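PDB 5M6G: beta-glucosidase from Saccharopolyspora erythraea D, which probably hydrolyses terminal, non-reducing beta-D-glucosyl residues, releasing beta-D-glucose, as a two-domain member of glycosyl hydrolase family 3. Local coordinates for residues D61-Q66 with R365-N370; S331-I336 with R360-R365. All blocks are in the same frame, centred on the assembly; numbering follows the deposited sequence.

Contact 1. Residues D61-Q66 with R365-N370; sequences DDKLGQ and RIDDAN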
loop_
_atom_site.group_PDB
_atom_site.type_symbol
_atom_site.label_atom_id
_atom_site.label_comp_id
_atom_site.label_asym_id
_atom_site.label_seq_id
_atom_site.Cartn_x
_atom_site.Cartn_y
_atom_site.Cartn_z
ATOM N N ASP A 61 10.978 -24.287 -21.296
ATOM C CA ASP A 61 10.889 -22.873 -21.652
ATOM C C ASP A 61 9.526 -22.290 -21.294
ATOM O O ASP A 61 9.441 -21.132 -20.866
ATOM C CB ASP A 61 11.184 -22.671 -23.140
ATOM C CG ASP A 61 12.669 -22.741 -23.448
ATOM O OD1 ASP A 61 13.445 -23.095 -22.540
ATOM O OD2 ASP A 61 13.063 -22.456 -24.593
ATOM N N ASP A 62 8.447 -23.070 -21.451
ATOM C CA ASP A 62 7.139 -22.586 -21.005
ATOM C C ASP A 62 7.155 -22.316 -19.506
ATOM O O ASP A 62 6.618 -21.301 -19.036
ATOM C CB ASP A 62 6.032 -23.595 -21.330
ATOM C CG ASP A 62 5.842 -23.822 -22.838
ATOM O OD1 ASP A 62 5.866 -22.834 -23.601
ATOM O OD2 ASP A 62 5.647 -24.994 -23.245
ATOM N N LYS A 63 7.769 -23.223 -18.740
ATOM C CA LYS A 63 7.797 -23.093 -17.287
ATOM C C LYS A 63 8.655 -21.913 -16.849
ATOM O O LYS A 63 8.317 -21.217 -15.883
ATOM C CB LYS A 63 8.313 -24.397 -16.661
ATOM C CG LYS A 63 7.369 -25.584 -16.810
ATOM C CD LYS A 63 7.991 -26.863 -16.240
ATOM C CE LYS A 63 7.166 -28.093 -16.610
ATOM N NZ LYS A 63 7.902 -29.336 -16.182
ATOM N N LEU A 64 9.775 -21.676 -17.531
ATOM C CA LEU A 64 10.600 -20.524 -17.188
ATOM C C LEU A 64 9.843 -19.231 -17.443
ATOM O O LEU A 64 9.860 -18.314 -16.610
ATOM C CB LEU A 64 11.900 -20.546 -17.986
ATOM C CG LEU A 64 12.739 -21.813 -17.766
ATOM C CD1 LEU A 64 13.939 -21.804 -18.691
ATOM C CD2 LEU A 64 13.178 -21.947 -16.291
ATOM N N GLY A 65 9.146 -19.158 -18.578
ATOM C CA GLY A 65 8.354 -17.978 -18.881
ATOM C C GLY A 65 7.345 -17.650 -17.801
ATOM O O GLY A 65 7.169 -16.482 -17.446
ATOM N N GLN A 66 6.669 -18.670 -17.260
ATOM C CA GLN A 66 5.649 -18.410 -16.247
ATOM C C GLN A 66 6.225 -17.741 -15.010
ATOM O O GLN A 66 5.483 -17.077 -14.287
ATOM C CB GLN A 66 4.933 -19.694 -15.820
ATOM C CG GLN A 66 3.946 -20.244 -16.827
ATOM C CD GLN A 66 2.829 -19.273 -17.119
ATOM O OE1 GLN A 66 2.054 -18.911 -16.230
ATOM N NE2 GLN A 66 2.741 -18.837 -18.370
ATOM N N ARG A 365 12.333 -27.376 -8.391
ATOM C CA ARG A 365 12.155 -25.998 -7.949
ATOM C C ARG A 365 11.358 -25.219 -8.986
ATOM O O ARG A 365 10.427 -24.475 -8.641
ATOM C CB ARG A 365 13.533 -25.373 -7.670
ATOM C CG ARG A 365 13.576 -23.940 -7.068
ATOM C CD ARG A 365 13.006 -23.817 -5.640
ATOM N NE ARG A 365 11.551 -23.640 -5.611
ATOM C CZ ARG A 365 10.923 -22.527 -5.979
ATOM N NH1 ARG A 365 11.620 -21.481 -6.412
ATOM N NH2 ARG A 365 9.594 -22.462 -5.934
ATOM N N ILE A 366 11.668 -25.432 -10.268
ATOM C CA ILE A 366 10.886 -24.823 -11.345
ATOM C C ILE A 366 9.454 -25.339 -11.322
ATOM O O ILE A 366 8.498 -24.588 -11.566
ATOM C CB ILE A 366 11.555 -25.092 -12.708
ATOM C CG1 ILE A 366 12.998 -24.579 -12.729
ATOM C CG2 ILE A 366 10.716 -24.498 -13.856
ATOM C CD1 ILE A 366 13.156 -23.100 -12.389
ATOM N N ASP A 367 9.279 -26.639 -11.057
ATOM C CA ASP A 367 7.934 -27.207 -11.036
ATOM C C ASP A 367 7.141 -26.687 -9.848
ATOM O O ASP A 367 5.936 -26.425 -9.962
ATOM C CB ASP A 367 7.997 -28.737 -10.994
ATOM C CG ASP A 367 8.355 -29.355 -12.337
ATOM O OD1 ASP A 367 8.352 -28.640 -13.358
ATOM O OD2 ASP A 367 8.632 -30.579 -12.364
ATOM N N ASP A 368 7.791 -26.546 -8.692
ATOM C CA ASP A 368 7.104 -25.972 -7.541
ATOM C C ASP A 368 6.630 -24.554 -7.846
ATOM O O ASP A 368 5.482 -24.195 -7.558
ATOM C CB ASP A 368 8.028 -25.993 -6.320
ATOM C CG ASP A 368 7.485 -25.186 -5.168
ATOM O OD1 ASP A 368 6.447 -25.585 -4.609
ATOM O OD2 ASP A 368 8.102 -24.159 -4.814
ATOM N N ALA A 369 7.499 -23.730 -8.442
ATOM C CA ALA A 369 7.100 -22.362 -8.760
ATOM C C ALA A 369 5.940 -22.354 -9.742
ATOM O O ALA A 369 4.987 -21.578 -9.592
ATOM C CB ALA A 369 8.289 -21.582 -9.326
ATOM N N ASN A 370 5.985 -23.237 -10.744
ATOM C CA ASN A 370 4.909 -23.248 -11.730
ATOM C C ASN A 370 3.615 -23.764 -11.137
ATOM O O ASN A 370 2.543 -23.246 -11.445
ATOM C CB ASN A 370 5.304 -24.081 -12.932
ATOM C CG ASN A 370 5.970 -23.255 -13.973
ATOM O OD1 ASN A 370 5.368 -22.937 -14.999
ATOM N ND2 ASN A 370 7.202 -22.836 -13.694
#

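Contact 2. Residues S331-I336 with R360-R365; sequences SVNAGI and RVPAER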
loop_
_atom_site.group_PDB
_atom_site.type_symbol
_atom_site.label_atom_id
_atom_site.label_comp_id
_atom_site.label_asym_id
_atom_site.label_seq_id
_atom_site.Cartn_x
_atom_site.Cartn_y
_atom_site.Cartn_z
ATOM N N SER A 331 18.326 -16.669 -5.718
ATOM C CA SER A 331 16.968 -16.269 -5.378
ATOM C C SER A 331 15.951 -17.344 -5.749
ATOM O O SER A 331 15.013 -17.607 -4.984
ATOM C CB SER A 331 16.630 -14.955 -6.065
ATOM O OG SER A 331 15.517 -14.352 -5.428
ATOM N N VAL A 332 16.110 -17.974 -6.912
ATOM C CA VAL A 332 15.240 -19.101 -7.234
ATOM C C VAL A 332 15.391 -20.205 -6.190
ATOM O O VAL A 332 14.397 -20.785 -5.734
ATOM C CB VAL A 332 15.521 -19.620 -8.661
ATOM C CG1 VAL A 332 14.685 -20.854 -8.948
ATOM C CG2 VAL A 332 15.232 -18.527 -9.712
ATOM N N ASN A 333 16.628 -20.530 -5.800
ATOM C CA ASN A 333 16.802 -21.605 -4.825
ATOM C C ASN A 333 16.356 -21.191 -3.432
ATOM O O ASN A 333 16.081 -22.059 -2.598
ATOM C CB ASN A 333 18.259 -22.095 -4.794
ATOM C CG ASN A 333 18.592 -22.997 -5.980
ATOM O OD1 ASN A 333 17.709 -23.643 -6.537
ATOM N ND2 ASN A 333 19.860 -23.033 -6.373
ATOM N N ALA A 334 16.251 -19.892 -3.161
ATOM C CA ALA A 334 15.671 -19.478 -1.889
ATOM C C ALA A 334 14.195 -19.841 -1.787
ATOM O O ALA A 334 13.655 -19.861 -0.677
ATOM C CB ALA A 334 15.862 -17.971 -1.677
ATOM N N GLY A 335 13.528 -20.141 -2.909
ATOM C CA GLY A 335 12.131 -20.519 -2.880
ATOM C C GLY A 335 11.169 -19.521 -3.509
ATOM O O GLY A 335 9.957 -19.753 -3.456
ATOM N N ILE A 336 11.656 -18.429 -4.102
ATOM C CA ILE A 336 10.769 -17.470 -4.759
ATOM C C ILE A 336 10.235 -18.062 -6.062
ATOM O O ILE A 336 10.963 -18.721 -6.814
ATOM C CB ILE A 336 11.508 -16.138 -4.986
ATOM C CG1 ILE A 336 11.865 -15.510 -3.637
ATOM C CG2 ILE A 336 10.659 -15.150 -5.816
ATOM C CD1 ILE A 336 12.600 -14.191 -3.741
ATOM N N ARG A 360 22.110 -26.724 -11.114
ATOM C CA ARG A 360 22.307 -25.836 -9.975
ATOM C C ARG A 360 20.982 -25.334 -9.415
ATOM O O ARG A 360 20.892 -25.039 -8.224
ATOM C CB ARG A 360 23.210 -24.676 -10.385
ATOM C CG ARG A 360 24.567 -25.150 -10.889
ATOM C CD ARG A 360 25.557 -24.015 -11.070
ATOM N NE ARG A 360 25.178 -23.064 -12.114
ATOM C CZ ARG A 360 25.704 -23.056 -13.336
ATOM N NH1 ARG A 360 26.633 -23.947 -13.670
ATOM N NH2 ARG A 360 25.313 -22.152 -14.219
ATOM N N VAL A 361 19.952 -25.244 -10.247
ATOM C CA VAL A 361 18.573 -25.084 -9.801
ATOM C C VAL A 361 17.846 -26.384 -10.121
ATOM O O VAL A 361 17.715 -26.732 -11.299
ATOM C CB VAL A 361 17.883 -23.886 -10.473
ATOM C CG1 VAL A 361 16.381 -23.936 -10.217
ATOM C CG2 VAL A 361 18.481 -22.567 -9.967
ATOM N N PRO A 362 17.365 -27.123 -9.129
ATOM C CA PRO A 362 16.766 -28.431 -9.417
ATOM C C PRO A 362 15.478 -28.279 -10.202
ATOM O O PRO A 362 14.751 -27.288 -10.069
ATOM C CB PRO A 362 16.495 -29.024 -8.028
ATOM C CG PRO A 362 17.211 -28.124 -7.052
ATOM C CD PRO A 362 17.325 -26.787 -7.698
ATOM N N ALA A 363 15.208 -29.282 -11.041
ATOM C CA ALA A 363 13.980 -29.292 -11.826
ATOM C C ALA A 363 12.739 -29.158 -10.952
ATOM O O ALA A 363 11.750 -28.543 -11.364
ATOM C CB ALA A 363 13.910 -30.577 -12.654
ATOM N N GLU A 364 12.762 -29.725 -9.743
ATOM C CA GLU A 364 11.571 -29.644 -8.905
ATOM C C GLU A 364 11.300 -28.218 -8.438
ATOM O O GLU A 364 10.151 -27.887 -8.125
ATOM C CB GLU A 364 11.701 -30.579 -7.703
ATOM C CG GLU A 364 12.699 -30.124 -6.660
ATOM C CD GLU A 364 12.577 -30.900 -5.363
ATOM O OE1 GLU A 364 11.987 -30.364 -4.389
ATOM O OE2 GLU A 364 13.057 -32.056 -5.329
ATOM N N ARG A 365 12.333 -27.376 -8.391
ATOM C CA ARG A 365 12.155 -25.998 -7.949
ATOM C C ARG A 365 11.358 -25.219 -8.986
ATOM O O ARG A 365 10.427 -24.475 -8.641
ATOM C CB ARG A 365 13.533 -25.373 -7.670
ATOM C CG ARG A 365 13.576 -23.940 -7.068
ATOM C CD ARG A 365 13.006 -23.817 -5.640
ATOM N NE ARG A 365 11.551 -23.640 -5.611
ATOM C CZ ARG A 365 10.923 -22.527 -5.979
ATOM N NH1 ARG A 365 11.620 -21.481 -6.412
ATOM N NH2 ARG A 365 9.594 -22.462 -5.934
#

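Contact 1. Residues D61-Q66 with R365-N370
Asn370 and Lys63 join helices 60-66 and 363-379 through a side-chain-to-backbone hydrogen bond: ND2 of Asn370 donates to O of Lys63 at 2.9 Å. The N-H...O angle is nearly straight, 166°, and the acceptor lies in the plane of the amide, but the donor sits above the plane of the Lys63 carbonyl. The same ND2 gives its second proton to O of Ile366, 3.0 Å away and one turn back in its own helix. Two bonds from one nitrogen fix the rotation of the amide, and asparagine suits the place because it is short enough to serve both helices. Its OD1 rests 3.3 Å from CA of Lys63 and beside CB of Gln66. The polar end of Gln66 turns off, its OE1 accepting a hydrogen bond from Lys377.

A salt bridge joins the two partly exposed residues Lys63 and Asp367. Lys63 runs extended beyond CG, and this length carries NZ to OD1 of Asp367, 2.9 Å away, which it meets on the syn side and somewhat out of the carboxylate plane. On its way the lysine chain crosses Asn370 at about a right angle.

Apolar contact fills the buried side. CG2 of Ile366 rests 3.7 Å from CB of Lys63, while CD1 of Ile366 reaches CD2 of Leu64 at 4.1 Å. The two branches of isoleucine thus touch two successive residues of the facing helix.

The short helical segments cross at 56° with their axes 9.4 Å apart, joining an early and a late helix of the family 3 N-terminal domain, a member of the TIM-barrel clan. Helix 345-357 lies against Leu64 and Ile366 through Leu352, and Met55 of helix 47-57 packs on Asp367 and Asn370.

Contact 2. Residues S331-I336 with R360-R365
A Schellman motif ends helix 325-334 at Gly335, whose positive phi (112°) suits glycine, and Arg365 from the first turn of helix 363-379 reads this C-terminal end. With its chain bent at chi2 and chi3, the arginine brings NH1 to two backbone carbonyls, O of Val332 and O of Ile336, each 2.9 Å away. O of Ile336 lies in the guanidinium plane, whereas CA of Gly335 sits over one face. O of Val332 also accepts from N of Gly335, so this carbonyl of the last helical turn has two donors. NH2 pairs with Asp368 and Asp337. With an alanine in place of Arg365, O of Ile336 would probably lose this donor, and Asp337 and Asp368 one cationic partner each.

From the same last turn, Asn333 reaches the loop before helix 363-379: its ND2 donates to O of Arg360 at 2.9 Å and 162°, while OD1 lies 3.4 Å from CD of Pro362, the N-cap residue of that helix. Between these polar groups, CG1 of Val332 meets CG1 of Val361 at 3.7 Å, compact beta-branched side chains that meet closely where both are buried. Helix 345-357 covers both valines, through Leu352 and Val356 respectively, and Phe339 of strand 339-341 packs on Val332.

Both contacts use helix 363-379 and share Arg365, which carries contact 2 but takes no part across contact 1. Their centres lie 10 Å apart, and they meet where CD1 of Ile366 packs on CG1 of Val361, 4.0 Å away. Contact 1 is the more buried, a crossing of two helices far apart in sequence. Contact 2, nested within the loop that contact 1 closes, is partly exposed and joins a helix end to the turn and start of another. Both use side-chain donors to backbone carbonyls; contact 1 adds a salt bridge across its segments, while in contact 2 Arg365 finds its carboxylates outside the two segments. Helix 345-357 backs the apolar residues of both.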